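Local coordinates for oxidoreductase (PDB 3Q2K), which probably oxidises the UDP-linked sugar acid UDP-GlcNAcA with an NAD cofactor, a step toward 2,3-diacetamido-2,3-dideoxy-D-mannuronic acid, at residues C[39-42]-C[43-46]; C[63-66]-C[67-70]. All coordinates share one frame; numbering follows the deposited sequence.

Interactions 1 and 2 follow one another along the chain in the NAD-binding Rossmann domain and grip two parts of the same cofactor. Residues 39-46 lead from strand 31-36 into helix 42-50 and take the diphosphate on the backbone N-H groups of R40 and I41. Residues 63-70 lead from the adjacent strand 56-62 into helix 66-76 and take the adenosine ribose on the carboxylate of D63. Their centres lie about 13 Å apart and their nearest atoms about 4 Å, without touching; the NADH bridges them. Interaction 1 also reaches the nicotinamide and, through R40, the UDP-sugar, whereas interaction 2 stays at the adenosine end.

Interaction 1. Residues C[39-42]-C[43-46]. With NAI (1,4-dihydronicotinamide adenine dinucleotide), chain U.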
loop_
_atom_site.group_PDB
_atom_site.type_symbol
_atom_site.label_atom_id
_atom_site.label_comp_id
_atom_site.label_asym_id
_atom_site.label_seq_id
_atom_site.Cartn_x
_atom_site.Cartn_y
_atom_site.Cartn_z
ATOM N N GLY C 39 29.939 -27.958 21.198
ATOM C CA GLY C 39 29.532 -26.973 22.187
ATOM C C GLY C 39 28.466 -27.662 23.011
ATOM O O GLY C 39 28.455 -28.885 23.117
ATOM N N ARG C 40 27.530 -26.851 23.494
ATOM C CA ARG C 40 26.470 -27.248 24.406
ATOM C C ARG C 40 25.538 -28.393 24.023
ATOM O O ARG C 40 25.250 -29.193 24.907
ATOM C CB ARG C 40 25.685 -25.999 24.806
ATOM C CG ARG C 40 24.672 -26.293 25.889
ATOM C CD ARG C 40 24.352 -25.031 26.675
ATOM N NE ARG C 40 23.544 -25.435 27.823
ATOM C CZ ARG C 40 22.275 -25.822 27.735
ATOM N NH1 ARG C 40 21.654 -25.795 26.561
ATOM N NH2 ARG C 40 21.609 -26.200 28.816
ATOM N N ILE C 41 25.049 -28.515 22.788
ATOM C CA ILE C 41 24.116 -29.620 22.486
ATOM C C ILE C 41 24.865 -30.870 22.022
ATOM O O ILE C 41 24.256 -31.916 21.795
ATOM C CB ILE C 41 23.054 -29.260 21.407
ATOM C CG1 ILE C 41 21.901 -30.266 21.309
ATOM C CG2 ILE C 41 23.664 -29.121 20.022
ATOM C CD1 ILE C 41 21.074 -30.332 22.587
ATOM N N SER C 42 26.174 -30.753 21.813
ATOM C CA SER C 42 26.903 -31.865 21.211
ATOM C C SER C 42 26.770 -33.118 22.070
ATOM O O SER C 42 26.679 -34.241 21.572
ATOM C CB SER C 42 28.370 -31.507 20.964
ATOM O OG SER C 42 29.035 -31.057 22.132
ATOM N N LYS C 43 26.721 -32.891 23.378
ATOM C CA LYS C 43 26.545 -33.955 24.356
ATOM C C LYS C 43 25.296 -34.815 24.203
ATOM O O LYS C 43 25.302 -35.990 24.581
ATOM C CB LYS C 43 26.648 -33.373 25.764
ATOM C CG LYS C 43 28.096 -33.433 26.219
ATOM C CD LYS C 43 28.477 -32.259 27.104
ATOM C CE LYS C 43 29.992 -32.162 27.199
ATOM N NZ LYS C 43 30.439 -31.126 28.171
ATOM N N ASN C 44 24.226 -34.266 23.635
ATOM C CA ASN C 44 23.060 -35.112 23.393
ATOM C C ASN C 44 23.258 -35.919 22.123
ATOM O O ASN C 44 22.663 -36.982 21.954
ATOM C CB ASN C 44 21.772 -34.302 23.244
ATOM C CG ASN C 44 21.654 -33.233 24.304
ATOM O OD1 ASN C 44 20.651 -33.160 25.009
ATOM N ND2 ASN C 44 22.698 -32.423 24.441
ATOM N N HIS C 45 24.069 -35.382 21.214
ATOM C CA HIS C 45 24.266 -36.099 19.963
ATOM C C HIS C 45 25.161 -37.276 20.312
ATOM O O HIS C 45 24.739 -38.426 20.159
ATOM C CB HIS C 45 24.890 -35.203 18.896
ATOM C CG HIS C 45 23.910 -34.233 18.317
ATOM N ND1 HIS C 45 23.059 -34.580 17.290
ATOM C CD2 HIS C 45 23.596 -32.962 18.662
ATOM C CE1 HIS C 45 22.277 -33.555 17.009
ATOM N NE2 HIS C 45 22.594 -32.556 17.815
ATOM N N ILE C 46 26.367 -36.966 20.782
ATOM C CA ILE C 46 27.323 -37.975 21.237
ATOM C C ILE C 46 26.607 -39.074 22.023
ATOM O O ILE C 46 26.762 -40.261 21.751
ATOM C CB ILE C 46 28.356 -37.371 22.202
ATOM C CG1 ILE C 46 29.339 -36.456 21.478
ATOM C CG2 ILE C 46 29.161 -38.464 22.905
ATOM C CD1 ILE C 46 30.038 -35.591 22.511
HETATM P PA NAI U . 27.315 -23.620 21.063
HETATM O O1A NAI U . 28.010 -22.318 21.161
HETATM O O2A NAI U . 27.325 -24.277 22.535
HETATM O O5B NAI U . 28.146 -24.805 20.353
HETATM C C5B NAI U . 28.983 -24.200 19.373
HETATM C C4B NAI U . 30.151 -25.054 18.898
HETATM O O4B NAI U . 30.341 -24.876 17.488
HETATM C C3B NAI U . 31.285 -24.363 19.680
HETATM O O3B NAI U . 32.056 -25.389 20.313
HETATM C C2B NAI U . 31.956 -23.556 18.534
HETATM O O2B NAI U . 33.368 -23.413 18.704
HETATM C C1B NAI U . 31.741 -24.572 17.390
HETATM N N9A NAI U . 32.028 -23.898 16.135
HETATM C C8A NAI U . 31.894 -22.578 15.837
HETATM N N7A NAI U . 32.246 -22.416 14.592
HETATM C C5A NAI U . 32.632 -23.577 14.017
HETATM C C6A NAI U . 33.085 -23.992 12.749
HETATM N N6A NAI U . 33.221 -23.109 11.693
HETATM N N1A NAI U . 33.342 -25.286 12.587
HETATM C C2A NAI U . 33.173 -26.168 13.558
HETATM N N3A NAI U . 32.755 -25.820 14.757
HETATM C C4A NAI U . 32.460 -24.553 15.014
HETATM O O3 NAI U . 25.734 -23.430 20.873
HETATM P PN NAI U . 24.860 -24.769 20.722
HETATM O O1N NAI U . 23.784 -24.534 21.798
HETATM O O2N NAI U . 25.432 -26.167 21.034
HETATM O O5D NAI U . 24.107 -24.618 19.299
HETATM C C5D NAI U . 23.781 -25.926 18.851
HETATM C C4D NAI U . 23.192 -25.876 17.436
HETATM O O4D NAI U . 22.146 -26.849 17.639
HETATM C C3D NAI U . 22.482 -24.545 17.113
HETATM O O3D NAI U . 21.850 -24.537 15.838
HETATM C C2D NAI U . 21.324 -24.624 18.128
HETATM O O2D NAI U . 20.223 -23.925 17.557
HETATM C C1D NAI U . 20.951 -26.117 17.966
HETATM N N1N NAI U . 20.400 -26.713 19.180
HETATM C C2N NAI U . 19.384 -27.536 19.036
HETATM C C3N NAI U . 18.845 -28.121 20.174
HETATM C C7N NAI U . 17.696 -29.032 20.038
HETATM O O7N NAI U . 16.969 -29.221 20.993
HETATM N N7N NAI U . 17.472 -29.602 18.836
HETATM C C4N NAI U . 19.370 -27.808 21.428
HETATM C C5N NAI U . 20.425 -26.918 21.493
HETATM C C6N NAI U . 20.945 -26.381 20.332
#
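I41 and N44 meet at the first turn of helix 42-50, in the dinucleotide-binding loop of the Rossmann fold. Backbone bonds fasten the NADH diphosphate at this turn: R40 N gives a nearly straight bond to NAI O2A (2.8 Å, 169°), and I41 N binds NAI O2N at 3.0 Å. G39 passes close by the ribose-phosphate link, its CA 3.2 Å from NAI O5B.

Within the turn, I41 O is held twice by N44, through N44 N and through the side-chain ND2 at 3.1 Å, both from one face of the carbonyl plane. N44 CG stands beside its own backbone N (chi1 -45°), which turns the amide back to the loop. I46 N bonds S42 O.

Nonpolar contact comes from I41: CG1 and CD1 lie against the nicotinamide ring, while CG2 meets the ribose carbon NAI C5D at 3.4 Å. H45 sets its ring edge toward I41 O and hydrogen-bonds Y325 and E122. The extended R40 side chain forms a salt bridge to the UDP-sugar. I41 CD1 is lodged between the nicotinamide and the amide of N44, 3.3 Å from NAI C4N and 3.2 Å from N44 ND2.

Interaction 2. Residues C[63-66]-C[67-70]; sequences DTNP and EALQ. With NAI (1,4-dihydronicotinamide adenine dinucleotide), chain U.
N65 turns its side-chain oxygen onto the start of helix 66-76, where OD1 lies 3.6 Å from the CB of both E67 and A68. It is the N-cap: OD1 accepts from A68 N at 2.7 Å, in the carbonyl plane. With N65 CG swung opposite its own N (chi1 178°), the amide reaches forward to that first-turn N-H. The backbone continues the helix, L69 N bonding N65 O and Q70 N bonding P66 O.

D63 serves the cofactor with both carboxylate oxygens. OD1 accepts from NAI O2B at 2.9 Å and OD2 from NAI O3B at 2.5 Å, a paired grip on the ribose diol characteristic of NAD-binding Rossmann domains. OD1 also takes N65 N at 2.6 Å on its anti side, closing an Asx turn, and OD2 receives C38 N, so four donors fix the carboxylate. T64 OG1 comes within 3.1 Å of the adenine carbon NAI C6A.

Behind the carboxylate, D63 CB packs on L69 CB at 4.1 Å. The loop carries strand 56-62 into helix 66-76, and backbone hydrogen bonding between D63 and F81 ties it to the outermost strand, 79-81, of the parallel sheet.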
loop_
_atom_site.group_PDB
_atom_site.type_symbol
_atom_site.label_atom_id
_atom_site.label_comp_id
_atom_site.label_asym_id
_atom_site.label_seq_id
_atom_site.Cartn_x
_atom_site.Cartn_y
_atom_site.Cartn_z
ATOM N N ASP C 63 35.938 -29.175 15.797
ATOM C CA ASP C 63 35.660 -27.882 16.415
ATOM C C ASP C 63 36.754 -26.852 16.139
ATOM O O ASP C 63 37.906 -27.200 15.889
ATOM C CB ASP C 63 35.366 -27.996 17.913
ATOM C CG ASP C 63 34.622 -26.777 18.424
ATOM O OD1 ASP C 63 35.141 -25.656 18.242
ATOM O OD2 ASP C 63 33.503 -26.930 18.961
ATOM N N THR C 64 36.379 -25.579 16.111
ATOM C CA THR C 64 37.259 -24.481 15.699
ATOM C C THR C 64 37.974 -23.958 16.944
ATOM O O THR C 64 38.929 -23.181 16.896
ATOM C CB THR C 64 36.445 -23.358 15.000
ATOM O OG1 THR C 64 35.991 -23.856 13.737
ATOM C CG2 THR C 64 37.269 -22.107 14.708
ATOM N N ASN C 65 37.484 -24.464 18.070
ATOM C CA ASN C 65 37.926 -24.093 19.398
ATOM C C ASN C 65 38.792 -25.206 19.998
ATOM O O ASN C 65 38.314 -26.279 20.374
ATOM C CB ASN C 65 36.651 -23.844 20.197
ATOM C CG ASN C 65 36.954 -23.490 21.632
ATOM O OD1 ASN C 65 37.324 -24.343 22.439
ATOM N ND2 ASN C 65 36.842 -22.205 21.938
ATOM N N PRO C 66 40.110 -24.965 20.048
ATOM C CA PRO C 66 41.087 -25.936 20.530
ATOM C C PRO C 66 40.579 -26.702 21.749
ATOM O O PRO C 66 40.513 -27.933 21.741
ATOM C CB PRO C 66 42.275 -25.041 20.892
ATOM C CG PRO C 66 42.207 -23.930 19.886
ATOM C CD PRO C 66 40.739 -23.701 19.628
ATOM N N GLU C 67 40.087 -25.967 22.742
ATOM C CA GLU C 67 39.670 -26.538 24.020
ATOM C C GLU C 67 38.363 -27.327 24.022
ATOM O O GLU C 67 38.234 -28.316 24.748
ATOM C CB GLU C 67 39.551 -25.420 25.060
ATOM C CG GLU C 67 40.374 -24.176 24.739
ATOM C CD GLU C 67 40.570 -23.245 25.926
ATOM O OE1 GLU C 67 39.594 -22.639 26.425
ATOM O OE2 GLU C 67 41.738 -23.109 26.349
ATOM N N ALA C 68 37.349 -26.896 23.279
ATOM C CA ALA C 68 36.157 -27.741 23.288
ATOM C C ALA C 68 36.468 -29.032 22.529
ATOM O O ALA C 68 35.995 -30.123 22.854
ATOM C CB ALA C 68 34.926 -27.032 22.737
ATOM N N LEU C 69 37.311 -28.923 21.509
ATOM C CA LEU C 69 37.707 -30.159 20.847
ATOM C C LEU C 69 38.418 -31.070 21.847
ATOM O O LEU C 69 38.061 -32.247 21.961
ATOM C CB LEU C 69 38.570 -29.838 19.631
ATOM C CG LEU C 69 38.895 -31.035 18.740
ATOM C CD1 LEU C 69 37.677 -31.810 18.259
ATOM C CD2 LEU C 69 39.650 -30.449 17.570
ATOM N N GLN C 70 39.374 -30.516 22.592
ATOM C CA GLN C 70 40.101 -31.252 23.627
ATOM C C GLN C 70 39.156 -32.068 24.501
ATOM O O GLN C 70 39.263 -33.292 24.506
ATOM C CB GLN C 70 40.898 -30.336 24.553
ATOM C CG GLN C 70 42.250 -29.884 24.033
ATOM C CD GLN C 70 42.900 -28.890 24.982
ATOM O OE1 GLN C 70 43.058 -29.173 26.172
ATOM N NE2 GLN C 70 43.270 -27.720 24.467
HETATM P PA NAI U . 27.315 -23.620 21.063
HETATM O O1A NAI U . 28.010 -22.318 21.161
HETATM O O2A NAI U . 27.325 -24.277 22.535
HETATM O O5B NAI U . 28.146 -24.805 20.353
HETATM C C5B NAI U . 28.983 -24.200 19.373
HETATM C C4B NAI U . 30.151 -25.054 18.898
HETATM O O4B NAI U . 30.341 -24.876 17.488
HETATM C C3B NAI U . 31.285 -24.363 19.680
HETATM O O3B NAI U . 32.056 -25.389 20.313
HETATM C C2B NAI U . 31.956 -23.556 18.534
HETATM O O2B NAI U . 33.368 -23.413 18.704
HETATM C C1B NAI U . 31.741 -24.572 17.390
HETATM N N9A NAI U . 32.028 -23.898 16.135
HETATM C C8A NAI U . 31.894 -22.578 15.837
HETATM N N7A NAI U . 32.246 -22.416 14.592
HETATM C C5A NAI U . 32.632 -23.577 14.017
HETATM C C6A NAI U . 33.085 -23.992 12.749
HETATM N N6A NAI U . 33.221 -23.109 11.693
HETATM N N1A NAI U . 33.342 -25.286 12.587
HETATM C C2A NAI U . 33.173 -26.168 13.558
HETATM N N3A NAI U . 32.755 -25.820 14.757
HETATM C C4A NAI U . 32.460 -24.553 15.014
HETATM O O3 NAI U . 25.734 -23.430 20.873
HETATM P PN NAI U . 24.860 -24.769 20.722
HETATM O O1N NAI U . 23.784 -24.534 21.798
HETATM O O2N NAI U . 25.432 -26.167 21.034
HETATM O O5D NAI U . 24.107 -24.618 19.299
HETATM C C5D NAI U . 23.781 -25.926 18.851
HETATM C C4D NAI U . 23.192 -25.876 17.436
HETATM O O4D NAI U . 22.146 -26.849 17.639
HETATM C C3D NAI U . 22.482 -24.545 17.113
HETATM O O3D NAI U . 21.850 -24.537 15.838
HETATM C C2D NAI U . 21.324 -24.624 18.128
HETATM O O2D NAI U . 20.223 -23.925 17.557
HETATM C C1D NAI U . 20.951 -26.117 17.966
HETATM N N1N NAI U . 20.400 -26.713 19.180
HETATM C C2N NAI U . 19.384 -27.536 19.036
HETATM C C3N NAI U . 18.845 -28.121 20.174
HETATM C C7N NAI U . 17.696 -29.032 20.038
HETATM O O7N NAI U . 16.969 -29.221 20.993
HETATM N N7N NAI U . 17.472 -29.602 18.836
HETATM C C4N NAI U . 19.370 -27.808 21.428
HETATM C C5N NAI U . 20.425 -26.918 21.493
HETATM C C6N NAI U . 20.945 -26.381 20.332
#